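Local coordinates for protein carboxylase (Deinococcus radiodurans, PDB 5H80) that probably carries out the biotin carboxylase step of a single-chain, biotin-dependent carboxylase, using ATP and bicarbonate to carboxylate biotin, at residues 259-264 with 478-483; 266-271 with 370-375; 420-425 with 448-453; 457-462 with 488-493. One frame throughout, in Å; residues are numbered along the deposited sequence.

Interaction 1: 259-264 with 478-483; sequences VQRRHQ and WLDERL
The guanidinium of Arg-261 is approached obliquely by Leu-483 CD1, 3.9 Å from Arg-261 NH2, and makes a cation-pi contact with Phe-459. Arg-482 CD lies over one face of the Trp-478 ring, near its edge, and Trp-478 CD1 over one face of the Arg-482 guanidinium, again offset; Trp-478 O meets that guanidinium at its edge, in plane, and accepts from NH2. The carboxylate of Asp-480 takes the backbone N-H of Arg-262 at OD1, on the syn lone pair, through a nearly straight bond of 2.8 Å (170° at the hydrogen). Arg-261 to Gln-264 form the type I' turn of a beta hairpin joining strands 260-261 and 264-270, and the short, weakly bonded helix at about 478-481 docks against it. Leu-479 packs its CB 3.4 Å from Gln-260 O; CG anti to the backbone N (chi1 -174°) carries the branches to the strand, where CD1 lies 3.9 Å from Val-259 CG1 and CD2 3.9 Å from Arg-261 CG. Three waters fill in between the backbones: one accepts from Leu-479 N at 3.0 Å and weakly from Gln-260 N, another joins Asp-480 N to Gln-260 O, and a third links His-263 N to Asp-480 OD2.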
loop_
_atom_site.group_PDB
_atom_site.type_symbol
_atom_site.label_atom_id
_atom_site.label_comp_id
_atom_site.label_asym_id
_atom_site.label_seq_id
_atom_site.Cartn_x
_atom_site.Cartn_y
_atom_site.Cartn_z
ATOM N N VAL A 259 -3.690 -21.531 -8.879
ATOM C CA VAL A 259 -3.428 -21.212 -10.286
ATOM C C VAL A 259 -1.872 -21.272 -10.531
ATOM O O VAL A 259 -1.081 -20.445 -10.051
ATOM C CB VAL A 259 -4.002 -19.830 -10.624
ATOM C CG1 VAL A 259 -3.610 -19.466 -12.040
ATOM C CG2 VAL A 259 -5.527 -19.781 -10.341
ATOM N N GLN A 260 -1.475 -22.406 -11.144
ATOM C CA GLN A 260 -0.046 -22.757 -11.395
ATOM C C GLN A 260 0.120 -23.168 -12.825
ATOM O O GLN A 260 -0.791 -23.669 -13.365
ATOM C CB GLN A 260 0.317 -23.971 -10.576
ATOM C CG GLN A 260 0.052 -23.778 -9.144
ATOM C CD GLN A 260 0.419 -24.909 -8.232
ATOM O OE1 GLN A 260 1.058 -25.870 -8.635
ATOM N NE2 GLN A 260 0.108 -24.729 -6.941
ATOM N N ARG A 261 1.281 -22.920 -13.393
ATOM C CA ARG A 261 1.606 -23.267 -14.817
ATOM C C ARG A 261 2.733 -24.249 -14.646
ATOM O O ARG A 261 3.764 -23.886 -14.062
ATOM C CB ARG A 261 2.058 -22.099 -15.619
ATOM C CG ARG A 261 2.229 -22.379 -17.123
ATOM C CD ARG A 261 2.869 -21.139 -17.703
ATOM N NE ARG A 261 2.510 -20.844 -19.096
ATOM C CZ ARG A 261 2.361 -19.607 -19.622
ATOM N NH1 ARG A 261 2.467 -18.502 -18.867
ATOM N NH2 ARG A 261 2.084 -19.459 -20.928
ATOM N N ARG A 262 2.517 -25.514 -14.997
ATOM C CA ARG A 262 3.534 -26.564 -14.687
ATOM C C ARG A 262 4.173 -26.397 -13.310
ATOM O O ARG A 262 5.389 -26.346 -13.186
ATOM C CB ARG A 262 4.647 -26.587 -15.768
ATOM C CG ARG A 262 4.150 -26.918 -17.172
ATOM C CD ARG A 262 5.288 -27.062 -18.169
ATOM N NE ARG A 262 4.904 -27.829 -19.361
ATOM C CZ ARG A 262 5.675 -27.997 -20.439
ATOM N NH1 ARG A 262 6.889 -27.446 -20.510
ATOM N NH2 ARG A 262 5.231 -28.717 -21.464
ATOM N N HIS A 263 3.342 -26.276 -12.284
ATOM C CA HIS A 263 3.804 -26.216 -10.886
ATOM C C HIS A 263 4.484 -24.891 -10.447
ATOM O O HIS A 263 4.862 -24.773 -9.284
ATOM C CB HIS A 263 4.696 -27.448 -10.538
ATOM C CG HIS A 263 4.006 -28.768 -10.737
ATOM N ND1 HIS A 263 4.094 -29.486 -11.913
ATOM C CD2 HIS A 263 3.199 -29.486 -9.917
ATOM C CE1 HIS A 263 3.358 -30.577 -11.816
ATOM N NE2 HIS A 263 2.818 -30.610 -10.611
ATOM N N GLN A 264 4.564 -23.899 -11.324
ATOM C CA GLN A 264 4.947 -22.503 -10.960
ATOM C C GLN A 264 3.694 -21.643 -10.609
ATOM O O GLN A 264 2.806 -21.473 -11.411
ATOM C CB GLN A 264 5.666 -21.812 -12.115
ATOM C CG GLN A 264 6.794 -22.585 -12.802
ATOM C CD GLN A 264 7.552 -23.507 -11.870
ATOM O OE1 GLN A 264 7.186 -24.679 -11.699
ATOM N NE2 GLN A 264 8.618 -22.994 -11.266
ATOM N N TRP A 478 -6.011 -27.079 -13.427
ATOM C CA TRP A 478 -6.868 -26.245 -14.210
ATOM C C TRP A 478 -6.149 -25.545 -15.310
ATOM O O TRP A 478 -6.579 -25.644 -16.514
ATOM C CB TRP A 478 -7.550 -25.199 -13.301
ATOM C CG TRP A 478 -8.433 -24.285 -14.086
ATOM C CD1 TRP A 478 -9.703 -24.476 -14.429
ATOM C CD2 TRP A 478 -8.105 -22.942 -14.463
ATOM N NE1 TRP A 478 -10.180 -23.369 -15.129
ATOM C CE2 TRP A 478 -9.208 -22.405 -15.151
ATOM C CE3 TRP A 478 -6.976 -22.189 -14.356
ATOM C CZ2 TRP A 478 -9.190 -21.096 -15.713
ATOM C CZ3 TRP A 478 -6.969 -20.859 -14.861
ATOM C CH2 TRP A 478 -8.057 -20.341 -15.574
ATOM N N LEU A 479 -5.080 -24.826 -14.974
ATOM C CA LEU A 479 -4.388 -24.031 -15.964
ATOM C C LEU A 479 -3.685 -24.879 -17.017
ATOM O O LEU A 479 -3.734 -24.502 -18.182
ATOM C CB LEU A 479 -3.444 -23.019 -15.386
ATOM C CG LEU A 479 -2.735 -22.004 -16.232
ATOM C CD1 LEU A 479 -2.180 -20.878 -15.365
ATOM C CD2 LEU A 479 -1.620 -22.630 -17.066
ATOM N N ASP A 480 -3.025 -25.971 -16.621
ATOM C CA ASP A 480 -2.299 -26.747 -17.655
ATOM C C ASP A 480 -3.265 -27.327 -18.683
ATOM O O ASP A 480 -3.014 -27.283 -19.932
ATOM C CB ASP A 480 -1.406 -27.778 -17.020
ATOM C CG ASP A 480 -0.172 -27.153 -16.285
ATOM O OD1 ASP A 480 0.197 -25.973 -16.534
ATOM O OD2 ASP A 480 0.379 -27.846 -15.433
ATOM N N GLU A 481 -4.429 -27.750 -18.208
ATOM C CA GLU A 481 -5.462 -28.231 -19.117
ATOM C C GLU A 481 -6.026 -27.251 -20.064
ATOM O O GLU A 481 -6.562 -27.646 -21.080
ATOM C CB GLU A 481 -6.618 -28.812 -18.349
ATOM C CG GLU A 481 -6.268 -30.031 -17.542
ATOM C CD GLU A 481 -7.485 -30.775 -17.011
ATOM O OE1 GLU A 481 -8.577 -30.616 -17.537
ATOM O OE2 GLU A 481 -7.310 -31.543 -16.073
ATOM N N ARG A 482 -6.026 -25.982 -19.717
ATOM C CA ARG A 482 -6.639 -24.942 -20.548
ATOM C C ARG A 482 -5.663 -23.980 -21.187
ATOM O O ARG A 482 -6.047 -22.885 -21.614
ATOM C CB ARG A 482 -7.564 -24.156 -19.667
ATOM C CG ARG A 482 -8.690 -25.025 -19.157
ATOM C CD ARG A 482 -9.531 -24.317 -18.127
ATOM N NE ARG A 482 -10.684 -25.153 -17.828
ATOM C CZ ARG A 482 -10.661 -26.362 -17.230
ATOM N NH1 ARG A 482 -11.801 -27.008 -17.101
ATOM N NH2 ARG A 482 -9.556 -26.936 -16.710
ATOM N N LEU A 483 -4.393 -24.364 -21.218
ATOM C CA LEU A 483 -3.361 -23.485 -21.736
ATOM C C LEU A 483 -3.688 -23.006 -23.193
ATOM O O LEU A 483 -3.666 -21.800 -23.440
ATOM C CB LEU A 483 -2.024 -24.168 -21.582
ATOM C CG LEU A 483 -0.739 -23.525 -22.068
ATOM C CD1 LEU A 483 -0.711 -22.052 -21.682
ATOM C CD2 LEU A 483 0.447 -24.278 -21.478
HETATM O O HOH W 1 -3.947 -24.401 -12.206
HETATM O O HOH W 2 -2.085 -26.284 -13.900
HETATM O O HOH W 3 0.638 -26.824 -12.691
#

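Interaction 2: 266-271 with 370-375; sequences LLEFAP and QARVNM
Glu-268 OE1 is gripped by two donors that reach it from opposite faces of the carboxylate plane: Gln-370 NE2 at 2.9 Å, and Arg-372 NE at 3.2 Å in an almost straight bond (174°). Arg-372 holds the carboxylate side-on, its NH2 meeting the syn lone pair of OE2; the modelled 2.5 Å between Arg-372 NH2 and Glu-268 OE2 is very short, and its exact value is doubtful. Arg-372 NH2 also bridges to Glu-324, so two acidic groups share one guanidinium. Gln-370, with CG anti to the backbone N (chi1 168°), runs beside Glu-268 in the same direction, and Gln-370 OE1 is hydrogen-bonded to Thr-326 OG1. From the other face of the sheet, Leu-267 CD2 packs 3.6 Å from Ala-371 CB. The backbones are tied by Glu-268 N to Gln-370 O (3.0 Å), Gln-370 N to Glu-268 O (2.9 Å) and Arg-372 N to Leu-266 O (3.1 Å). This is antiparallel pairing of strands 264-270 and 367-374, where the Glu-268, Glu-324 and Arg-372 cluster probably lies at the active site, as in other biotin carboxylases.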
loop_
_atom_site.group_PDB
_atom_site.type_symbol
_atom_site.label_atom_id
_atom_site.label_comp_id
_atom_site.label_asym_id
_atom_site.label_seq_id
_atom_site.Cartn_x
_atom_site.Cartn_y
_atom_site.Cartn_z
ATOM N N LEU A 266 1.308 -18.501 -10.149
ATOM C CA LEU A 266 1.124 -17.266 -10.860
ATOM C C LEU A 266 0.255 -16.296 -10.090
ATOM O O LEU A 266 0.539 -15.105 -10.127
ATOM C CB LEU A 266 0.494 -17.437 -12.270
ATOM C CG LEU A 266 1.377 -18.178 -13.248
ATOM C CD1 LEU A 266 0.604 -18.527 -14.502
ATOM C CD2 LEU A 266 2.571 -17.258 -13.563
ATOM N N LEU A 267 -0.838 -16.765 -9.490
ATOM C CA LEU A 267 -1.792 -15.888 -8.749
ATOM C C LEU A 267 -1.964 -16.440 -7.332
ATOM O O LEU A 267 -2.086 -17.648 -7.135
ATOM C CB LEU A 267 -3.182 -15.749 -9.346
ATOM C CG LEU A 267 -3.247 -15.152 -10.718
ATOM C CD1 LEU A 267 -4.534 -15.431 -11.380
ATOM C CD2 LEU A 267 -2.892 -13.631 -10.729
ATOM N N GLU A 268 -1.737 -15.616 -6.331
ATOM C CA GLU A 268 -1.771 -16.134 -4.958
ATOM C C GLU A 268 -2.742 -15.243 -4.201
ATOM O O GLU A 268 -2.541 -14.042 -4.141
ATOM C CB GLU A 268 -0.344 -16.124 -4.401
ATOM C CG GLU A 268 0.576 -17.059 -5.253
ATOM C CD GLU A 268 1.992 -16.587 -5.409
ATOM O OE1 GLU A 268 2.215 -15.427 -5.800
ATOM O OE2 GLU A 268 2.867 -17.422 -5.138
ATOM N N PHE A 269 -3.700 -15.851 -3.509
ATOM C CA PHE A 269 -4.813 -15.145 -2.829
ATOM C C PHE A 269 -4.738 -15.258 -1.270
ATOM O O PHE A 269 -4.363 -16.249 -0.713
ATOM C CB PHE A 269 -6.122 -15.685 -3.343
ATOM C CG PHE A 269 -6.351 -15.438 -4.709
ATOM C CD1 PHE A 269 -7.213 -14.434 -5.102
ATOM C CD2 PHE A 269 -5.770 -16.211 -5.711
ATOM C CE1 PHE A 269 -7.492 -14.231 -6.391
ATOM C CE2 PHE A 269 -6.107 -16.004 -7.054
ATOM C CZ PHE A 269 -6.890 -14.952 -7.388
ATOM N N ALA A 270 -5.037 -14.184 -0.493
ATOM C CA ALA A 270 -5.107 -14.284 0.985
ATOM C C ALA A 270 -6.383 -13.374 1.267
ATOM O O ALA A 270 -6.395 -12.146 0.876
ATOM C CB ALA A 270 -3.889 -13.879 1.711
ATOM N N PRO A 271 -7.463 -13.941 1.791
ATOM C CA PRO A 271 -7.689 -15.319 2.129
ATOM C C PRO A 271 -7.831 -16.227 0.954
ATOM O O PRO A 271 -7.942 -15.835 -0.220
ATOM C CB PRO A 271 -9.033 -15.277 2.858
ATOM C CG PRO A 271 -9.770 -14.139 2.194
ATOM C CD PRO A 271 -8.722 -13.130 1.878
ATOM N N GLN A 370 -1.800 -11.471 -5.205
ATOM C CA GLN A 370 -0.541 -11.177 -5.823
ATOM C C GLN A 370 -0.459 -11.799 -7.184
ATOM O O GLN A 370 -0.869 -12.974 -7.358
ATOM C CB GLN A 370 0.654 -11.727 -4.993
ATOM C CG GLN A 370 2.046 -11.698 -5.739
ATOM C CD GLN A 370 3.207 -11.933 -4.827
ATOM O OE1 GLN A 370 3.705 -11.015 -4.164
ATOM N NE2 GLN A 370 3.700 -13.149 -4.777
ATOM N N ALA A 371 -0.021 -11.050 -8.160
ATOM C CA ALA A 371 0.263 -11.650 -9.465
ATOM C C ALA A 371 1.822 -11.552 -9.711
ATOM O O ALA A 371 2.432 -10.543 -9.457
ATOM C CB ALA A 371 -0.477 -11.017 -10.549
ATOM N N ARG A 372 2.440 -12.668 -10.167
ATOM C CA ARG A 372 3.848 -12.599 -10.550
ATOM C C ARG A 372 4.004 -12.155 -12.060
ATOM O O ARG A 372 3.574 -12.884 -13.026
ATOM C CB ARG A 372 4.370 -14.004 -10.335
ATOM C CG ARG A 372 4.230 -14.541 -8.847
ATOM C CD ARG A 372 5.152 -15.777 -8.566
ATOM N NE ARG A 372 4.870 -16.441 -7.261
ATOM C CZ ARG A 372 5.618 -17.426 -6.732
ATOM N NH1 ARG A 372 6.764 -17.756 -7.280
ATOM N NH2 ARG A 372 5.271 -18.010 -5.603
ATOM N N VAL A 373 4.592 -10.992 -12.246
ATOM C CA VAL A 373 4.981 -10.477 -13.579
ATOM C C VAL A 373 6.304 -11.025 -14.044
ATOM O O VAL A 373 7.321 -10.770 -13.348
ATOM C CB VAL A 373 4.870 -8.974 -13.635
ATOM C CG1 VAL A 373 5.117 -8.472 -15.039
ATOM C CG2 VAL A 373 3.501 -8.548 -13.077
ATOM N N ASN A 374 6.255 -11.873 -15.069
ATOM C CA ASN A 374 7.454 -12.572 -15.552
ATOM C C ASN A 374 7.866 -12.107 -16.980
ATOM O O ASN A 374 7.039 -11.714 -17.779
ATOM C CB ASN A 374 7.352 -14.095 -15.528
ATOM C CG ASN A 374 6.969 -14.729 -14.195
ATOM O OD1 ASN A 374 7.517 -14.381 -13.135
ATOM N ND2 ASN A 374 6.138 -15.764 -14.262
ATOM N N MET A 375 9.154 -12.212 -17.261
ATOM C CA MET A 375 9.717 -12.065 -18.610
ATOM C C MET A 375 9.531 -13.426 -19.233
ATOM O O MET A 375 10.159 -14.384 -18.810
ATOM C CB MET A 375 11.192 -11.676 -18.451
ATOM C CG MET A 375 11.863 -11.338 -19.743
ATOM S SD MET A 375 13.459 -10.647 -19.332
ATOM C CE MET A 375 14.145 -10.629 -21.021
#

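Interaction 3: 420-425 with 448-453; sequences ALLAKV and FQIAGV
The backbones bearing Leu-422 to Val-425 and Phe-448 to Val-453 run in nearly opposite directions, 165° apart, but the CA atoms of Leu-422 and Ile-450 stay 10.1 Å from each other, so the meeting is by side chains alone. It is a packing of sheet on sheet: strand 421-429 belongs to a five-stranded antiparallel sheet, strand 449-451 pairs with 393-395. A classic beta bulge sets Leu-422 and Ala-423 both opposite Val-373 in the neighbouring strand, and both point their CB atoms toward 448-453. Ala-423 CB meets the edge of the Phe-448 ring, in its plane, 3.7 Å from CZ. Val-425 has CG1 anti to the backbone N (chi1 176°), which leaves CG2 to touch Phe-448 CE1 at 3.8 Å. Ile-450 CD1 lies over one ring face, offset toward its edge, and Phe-394 meets the ring edge-to-face. An alanine replacing Phe-448 is likely to open a gap beside Ala-423 and Val-425 and strip Ile-450 CD1 of its support. Beyond the ring, Leu-422 CD1 approaches Val-453 CG2 to 4.2 Å and Ile-450 CD1 to 4.5 Å.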
loop_
_atom_site.group_PDB
_atom_site.type_symbol
_atom_site.label_atom_id
_atom_site.label_comp_id
_atom_site.label_asym_id
_atom_site.label_seq_id
_atom_site.Cartn_x
_atom_site.Cartn_y
_atom_site.Cartn_z
ATOM N N ALA A 420 12.642 -15.715 -13.963
ATOM C CA ALA A 420 12.003 -14.803 -14.919
ATOM C C ALA A 420 11.215 -13.708 -14.202
ATOM O O ALA A 420 10.726 -12.813 -14.885
ATOM C CB ALA A 420 11.052 -15.544 -15.860
ATOM N N LEU A 421 11.198 -13.733 -12.884
ATOM C CA LEU A 421 10.399 -12.705 -12.156
ATOM C C LEU A 421 10.931 -11.330 -12.369
ATOM O O LEU A 421 12.151 -11.037 -12.097
ATOM C CB LEU A 421 10.331 -13.082 -10.745
ATOM C CG LEU A 421 9.372 -12.229 -9.867
ATOM C CD1 LEU A 421 7.923 -12.514 -10.211
ATOM C CD2 LEU A 421 9.667 -12.595 -8.422
ATOM N N LEU A 422 10.046 -10.443 -12.765
ATOM C CA LEU A 422 10.353 -9.007 -12.921
ATOM C C LEU A 422 9.726 -8.173 -11.807
ATOM O O LEU A 422 10.383 -7.301 -11.261
ATOM C CB LEU A 422 9.803 -8.472 -14.227
ATOM C CG LEU A 422 10.513 -8.853 -15.587
ATOM C CD1 LEU A 422 9.671 -8.339 -16.757
ATOM C CD2 LEU A 422 11.978 -8.417 -15.587
ATOM N N ALA A 423 8.441 -8.501 -11.463
ATOM C CA ALA A 423 7.832 -7.781 -10.348
ATOM C C ALA A 423 6.665 -8.540 -9.750
ATOM O O ALA A 423 5.982 -9.284 -10.465
ATOM C CB ALA A 423 7.352 -6.407 -10.825
ATOM N N LYS A 424 6.379 -8.264 -8.500
ATOM C CA LYS A 424 5.178 -8.825 -7.879
ATOM C C LYS A 424 4.158 -7.698 -7.631
ATOM O O LYS A 424 4.535 -6.776 -7.022
ATOM C CB LYS A 424 5.467 -9.574 -6.628
ATOM C CG LYS A 424 6.590 -10.626 -6.735
ATOM C CD LYS A 424 6.887 -11.358 -5.411
ATOM C CE LYS A 424 7.346 -10.498 -4.220
ATOM N NZ LYS A 424 7.829 -11.193 -2.986
ATOM N N VAL A 425 2.943 -7.849 -8.115
ATOM C CA VAL A 425 1.899 -6.858 -7.958
ATOM C C VAL A 425 0.864 -7.368 -7.022
ATOM O O VAL A 425 0.200 -8.392 -7.319
ATOM C CB VAL A 425 1.256 -6.523 -9.294
ATOM C CG1 VAL A 425 0.031 -5.509 -9.204
ATOM C CG2 VAL A 425 2.342 -6.016 -10.274
ATOM N N PHE A 448 0.576 -1.357 -16.039
ATOM C CA PHE A 448 1.983 -1.717 -16.045
ATOM C C PHE A 448 2.636 -1.603 -17.428
ATOM O O PHE A 448 2.470 -2.477 -18.261
ATOM C CB PHE A 448 2.147 -3.130 -15.502
ATOM C CG PHE A 448 3.447 -3.395 -14.756
ATOM C CD1 PHE A 448 3.414 -4.373 -13.775
ATOM C CD2 PHE A 448 4.688 -2.756 -15.024
ATOM C CE1 PHE A 448 4.544 -4.718 -13.032
ATOM C CE2 PHE A 448 5.872 -3.104 -14.296
ATOM C CZ PHE A 448 5.786 -4.083 -13.268
ATOM N N GLN A 449 3.429 -0.561 -17.565
ATOM C CA GLN A 449 4.085 -0.196 -18.878
ATOM C C GLN A 449 5.444 -0.823 -18.812
ATOM O O GLN A 449 6.212 -0.475 -17.925
ATOM C CB GLN A 449 4.302 1.307 -18.981
ATOM C CG GLN A 449 3.101 2.195 -18.906
ATOM C CD GLN A 449 3.455 3.621 -19.252
ATOM O OE1 GLN A 449 3.709 3.945 -20.416
ATOM N NE2 GLN A 449 3.481 4.486 -18.250
ATOM N N ILE A 450 5.650 -1.854 -19.620
ATOM C CA ILE A 450 6.924 -2.427 -19.831
ATOM C C ILE A 450 7.218 -2.384 -21.354
ATOM O O ILE A 450 6.378 -2.791 -22.139
ATOM C CB ILE A 450 6.974 -3.883 -19.309
ATOM C CG1 ILE A 450 6.485 -3.895 -17.853
ATOM C CG2 ILE A 450 8.393 -4.434 -19.382
ATOM C CD1 ILE A 450 6.460 -5.262 -17.217
ATOM N N ALA A 451 8.397 -1.884 -21.707
ATOM C CA ALA A 451 8.929 -1.971 -23.094
ATOM C C ALA A 451 10.385 -2.475 -23.106
ATOM O O ALA A 451 11.159 -2.155 -22.182
ATOM C CB ALA A 451 8.805 -0.611 -23.761
ATOM N N GLY A 452 10.710 -3.269 -24.142
ATOM C CA GLY A 452 12.074 -3.793 -24.420
ATOM C C GLY A 452 12.220 -5.288 -24.168
ATOM O O GLY A 452 13.120 -5.866 -24.720
ATOM N N VAL A 453 11.376 -5.909 -23.295
ATOM C CA VAL A 453 11.366 -7.377 -23.073
ATOM C C VAL A 453 9.940 -7.914 -23.154
ATOM O O VAL A 453 9.002 -7.141 -22.957
ATOM C CB VAL A 453 11.949 -7.724 -21.666
ATOM C CG1 VAL A 453 13.355 -7.258 -21.582
ATOM C CG2 VAL A 453 11.134 -7.073 -20.527
#

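Interaction 4: 457-462 with 488-493; sequences LAFLQA and TQAAEY
Tyr-493 packs on the helix of Ala-458, Gln-461 and Ala-462 from its CB out to CE1. The CB starts 4.0 Å from Ala-458 CB. With CG anti to the carbonyl carbon (chi1 -52°), the ring then passes beside Gln-461, whose CB is 3.8 Å from Tyr-493 CG and lies over one face, a CH-pi contact 22° off the ring normal; Glu-492 CB lies over the opposite face, near its edge. CD1 passes Ala-458 O obliquely, and further out CE1 comes to 3.9 Å from Ala-462 CA. The ring also stacks with His-465. A serine at Tyr-493 would probably leave Gln-461 CB and Ala-462 without the surface they lean on and His-465 without its stacking partner. Beside the ring, small residues bring the backbones close: Ala-490 CB sits 3.6 Å from Ala-458 O, Ala-458 CB lies 3.2 Å from Ala-490 O, and Ala-462 CB touches Gln-489 CB at 4.0 Å. One water gives protons to both Ala-462 O and Gln-489 OE1, its 2.8 Å bond to Gln-489 OE1 linking the two segments. Helix 457-465 is thereby held between the C-terminal end of the chain, including helix 483-490, and strand 367-374, where Leu-457 and Leu-460 pack on Val-373; both leucines also touch Leu-445 of helix 434-446.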
loop_
_atom_site.group_PDB
_atom_site.type_symbol
_atom_site.label_atom_id
_atom_site.label_comp_id
_atom_site.label_asym_id
_atom_site.label_seq_id
_atom_site.Cartn_x
_atom_site.Cartn_y
_atom_site.Cartn_z
ATOM N N LEU A 457 2.163 -10.148 -18.938
ATOM C CA LEU A 457 1.052 -9.281 -18.558
ATOM C C LEU A 457 -0.289 -9.558 -19.239
ATOM O O LEU A 457 -1.334 -9.604 -18.564
ATOM C CB LEU A 457 1.389 -7.817 -18.636
ATOM C CG LEU A 457 2.373 -7.252 -17.631
ATOM C CD1 LEU A 457 2.950 -6.015 -18.234
ATOM C CD2 LEU A 457 1.687 -6.886 -16.299
ATOM N N ALA A 458 -0.281 -9.855 -20.524
ATOM C CA ALA A 458 -1.563 -10.295 -21.194
ATOM C C ALA A 458 -2.112 -11.585 -20.697
ATOM O O ALA A 458 -3.316 -11.741 -20.576
ATOM C CB ALA A 458 -1.404 -10.358 -22.734
ATOM N N PHE A 459 -1.242 -12.561 -20.466
ATOM C CA PHE A 459 -1.672 -13.812 -19.926
ATOM C C PHE A 459 -2.343 -13.737 -18.521
ATOM O O PHE A 459 -3.388 -14.330 -18.312
ATOM C CB PHE A 459 -0.555 -14.751 -19.971
ATOM C CG PHE A 459 -0.941 -16.148 -19.632
ATOM C CD1 PHE A 459 -1.481 -16.982 -20.626
ATOM C CD2 PHE A 459 -0.759 -16.668 -18.386
ATOM C CE1 PHE A 459 -1.852 -18.284 -20.349
ATOM C CE2 PHE A 459 -1.169 -17.945 -18.118
ATOM C CZ PHE A 459 -1.680 -18.774 -19.067
ATOM N N LEU A 460 -1.762 -12.879 -17.664
ATOM C CA LEU A 460 -2.277 -12.527 -16.303
ATOM C C LEU A 460 -3.642 -11.919 -16.425
ATOM O O LEU A 460 -4.516 -12.374 -15.696
ATOM C CB LEU A 460 -1.298 -11.553 -15.590
ATOM C CG LEU A 460 -0.038 -12.299 -15.033
ATOM C CD1 LEU A 460 1.011 -11.344 -14.449
ATOM C CD2 LEU A 460 -0.205 -13.492 -14.139
ATOM N N GLN A 461 -3.855 -10.998 -17.384
ATOM C CA GLN A 461 -5.151 -10.432 -17.633
ATOM C C GLN A 461 -6.155 -11.487 -18.141
ATOM O O GLN A 461 -7.310 -11.515 -17.641
ATOM C CB GLN A 461 -5.030 -9.160 -18.474
ATOM C CG GLN A 461 -4.601 -7.971 -17.612
ATOM C CD GLN A 461 -4.019 -6.860 -18.413
ATOM O OE1 GLN A 461 -2.798 -6.833 -18.737
ATOM N NE2 GLN A 461 -4.865 -5.949 -18.785
ATOM N N ALA A 462 -5.751 -12.456 -18.967
ATOM C CA ALA A 462 -6.726 -13.457 -19.389
ATOM C C ALA A 462 -7.196 -14.315 -18.202
ATOM O O ALA A 462 -8.389 -14.734 -18.068
ATOM C CB ALA A 462 -6.171 -14.321 -20.507
ATOM N N THR A 488 -4.911 -18.053 -26.309
ATOM C CA THR A 488 -5.805 -17.349 -27.287
ATOM C C THR A 488 -6.405 -16.099 -26.684
ATOM O O THR A 488 -6.230 -14.982 -27.214
ATOM C CB THR A 488 -6.886 -18.293 -27.873
ATOM O OG1 THR A 488 -6.252 -19.437 -28.506
ATOM C CG2 THR A 488 -7.887 -17.530 -28.865
ATOM N N GLN A 489 -6.984 -16.242 -25.492
ATOM C CA GLN A 489 -7.678 -15.159 -24.796
ATOM C C GLN A 489 -6.769 -14.006 -24.472
ATOM O O GLN A 489 -7.188 -12.820 -24.470
ATOM C CB GLN A 489 -8.313 -15.725 -23.537
ATOM C CG GLN A 489 -9.562 -16.589 -23.849
ATOM C CD GLN A 489 -9.873 -17.611 -22.767
ATOM O OE1 GLN A 489 -9.679 -17.348 -21.586
ATOM N NE2 GLN A 489 -10.351 -18.802 -23.175
ATOM N N ALA A 490 -5.519 -14.337 -24.145
ATOM C CA ALA A 490 -4.508 -13.305 -23.796
ATOM C C ALA A 490 -4.238 -12.327 -24.955
ATOM O O ALA A 490 -3.852 -11.210 -24.694
ATOM C CB ALA A 490 -3.220 -13.956 -23.377
ATOM N N ALA A 491 -4.492 -12.708 -26.222
ATOM C CA ALA A 491 -4.153 -11.806 -27.367
ATOM C C ALA A 491 -5.033 -10.523 -27.385
ATOM O O ALA A 491 -4.572 -9.460 -27.816
ATOM C CB ALA A 491 -4.175 -12.559 -28.684
ATOM N N GLU A 492 -6.240 -10.611 -26.820
ATOM C CA GLU A 492 -7.111 -9.431 -26.551
ATOM C C GLU A 492 -6.505 -8.364 -25.645
ATOM O O GLU A 492 -6.990 -7.231 -25.626
ATOM C CB GLU A 492 -8.498 -9.870 -25.954
ATOM C CG GLU A 492 -9.643 -8.807 -25.981
ATOM C CD GLU A 492 -10.728 -9.004 -24.889
ATOM O OE1 GLU A 492 -11.006 -8.070 -24.060
ATOM O OE2 GLU A 492 -11.312 -10.111 -24.853
ATOM N N TYR A 493 -5.465 -8.695 -24.890
ATOM C CA TYR A 493 -4.848 -7.740 -23.974
ATOM C C TYR A 493 -3.461 -7.302 -24.488
ATOM O O TYR A 493 -2.816 -6.444 -23.891
ATOM C CB TYR A 493 -4.842 -8.335 -22.535
ATOM C CG TYR A 493 -6.228 -8.834 -22.091
ATOM C CD1 TYR A 493 -6.596 -10.172 -22.274
ATOM C CD2 TYR A 493 -7.179 -7.970 -21.473
ATOM C CE1 TYR A 493 -7.870 -10.647 -21.869
ATOM C CE2 TYR A 493 -8.420 -8.437 -21.074
ATOM C CZ TYR A 493 -8.764 -9.777 -21.298
ATOM O OH TYR A 493 -9.984 -10.270 -20.915
HETATM O O HOH W 4 -10.089 -15.034 -20.021
#

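From the N terminus, 259-264 opens interaction 1 and 266-271, the next strand of the hairpin, opens interaction 2. Interaction 2 closes first, at 370-375, followed in series by interaction 3 (420-425 with 448-453); both lie within the long loop that interaction 1 completes at 478-483. Interaction 4 opens before that, at 457-462, and closes after it, at 488-493, so interactions 1 and 4 cross. Interactions 1, 2 and 3 all reach the same antiparallel sheet, strand 367-374 linking 264-270 to 421-429. Phe-459 meets Leu-479 and Leu-266, while Leu-457 packs on Ile-450. Helix 457-465 thus joins the sheet, the 449-451 strand and the C-terminal helices.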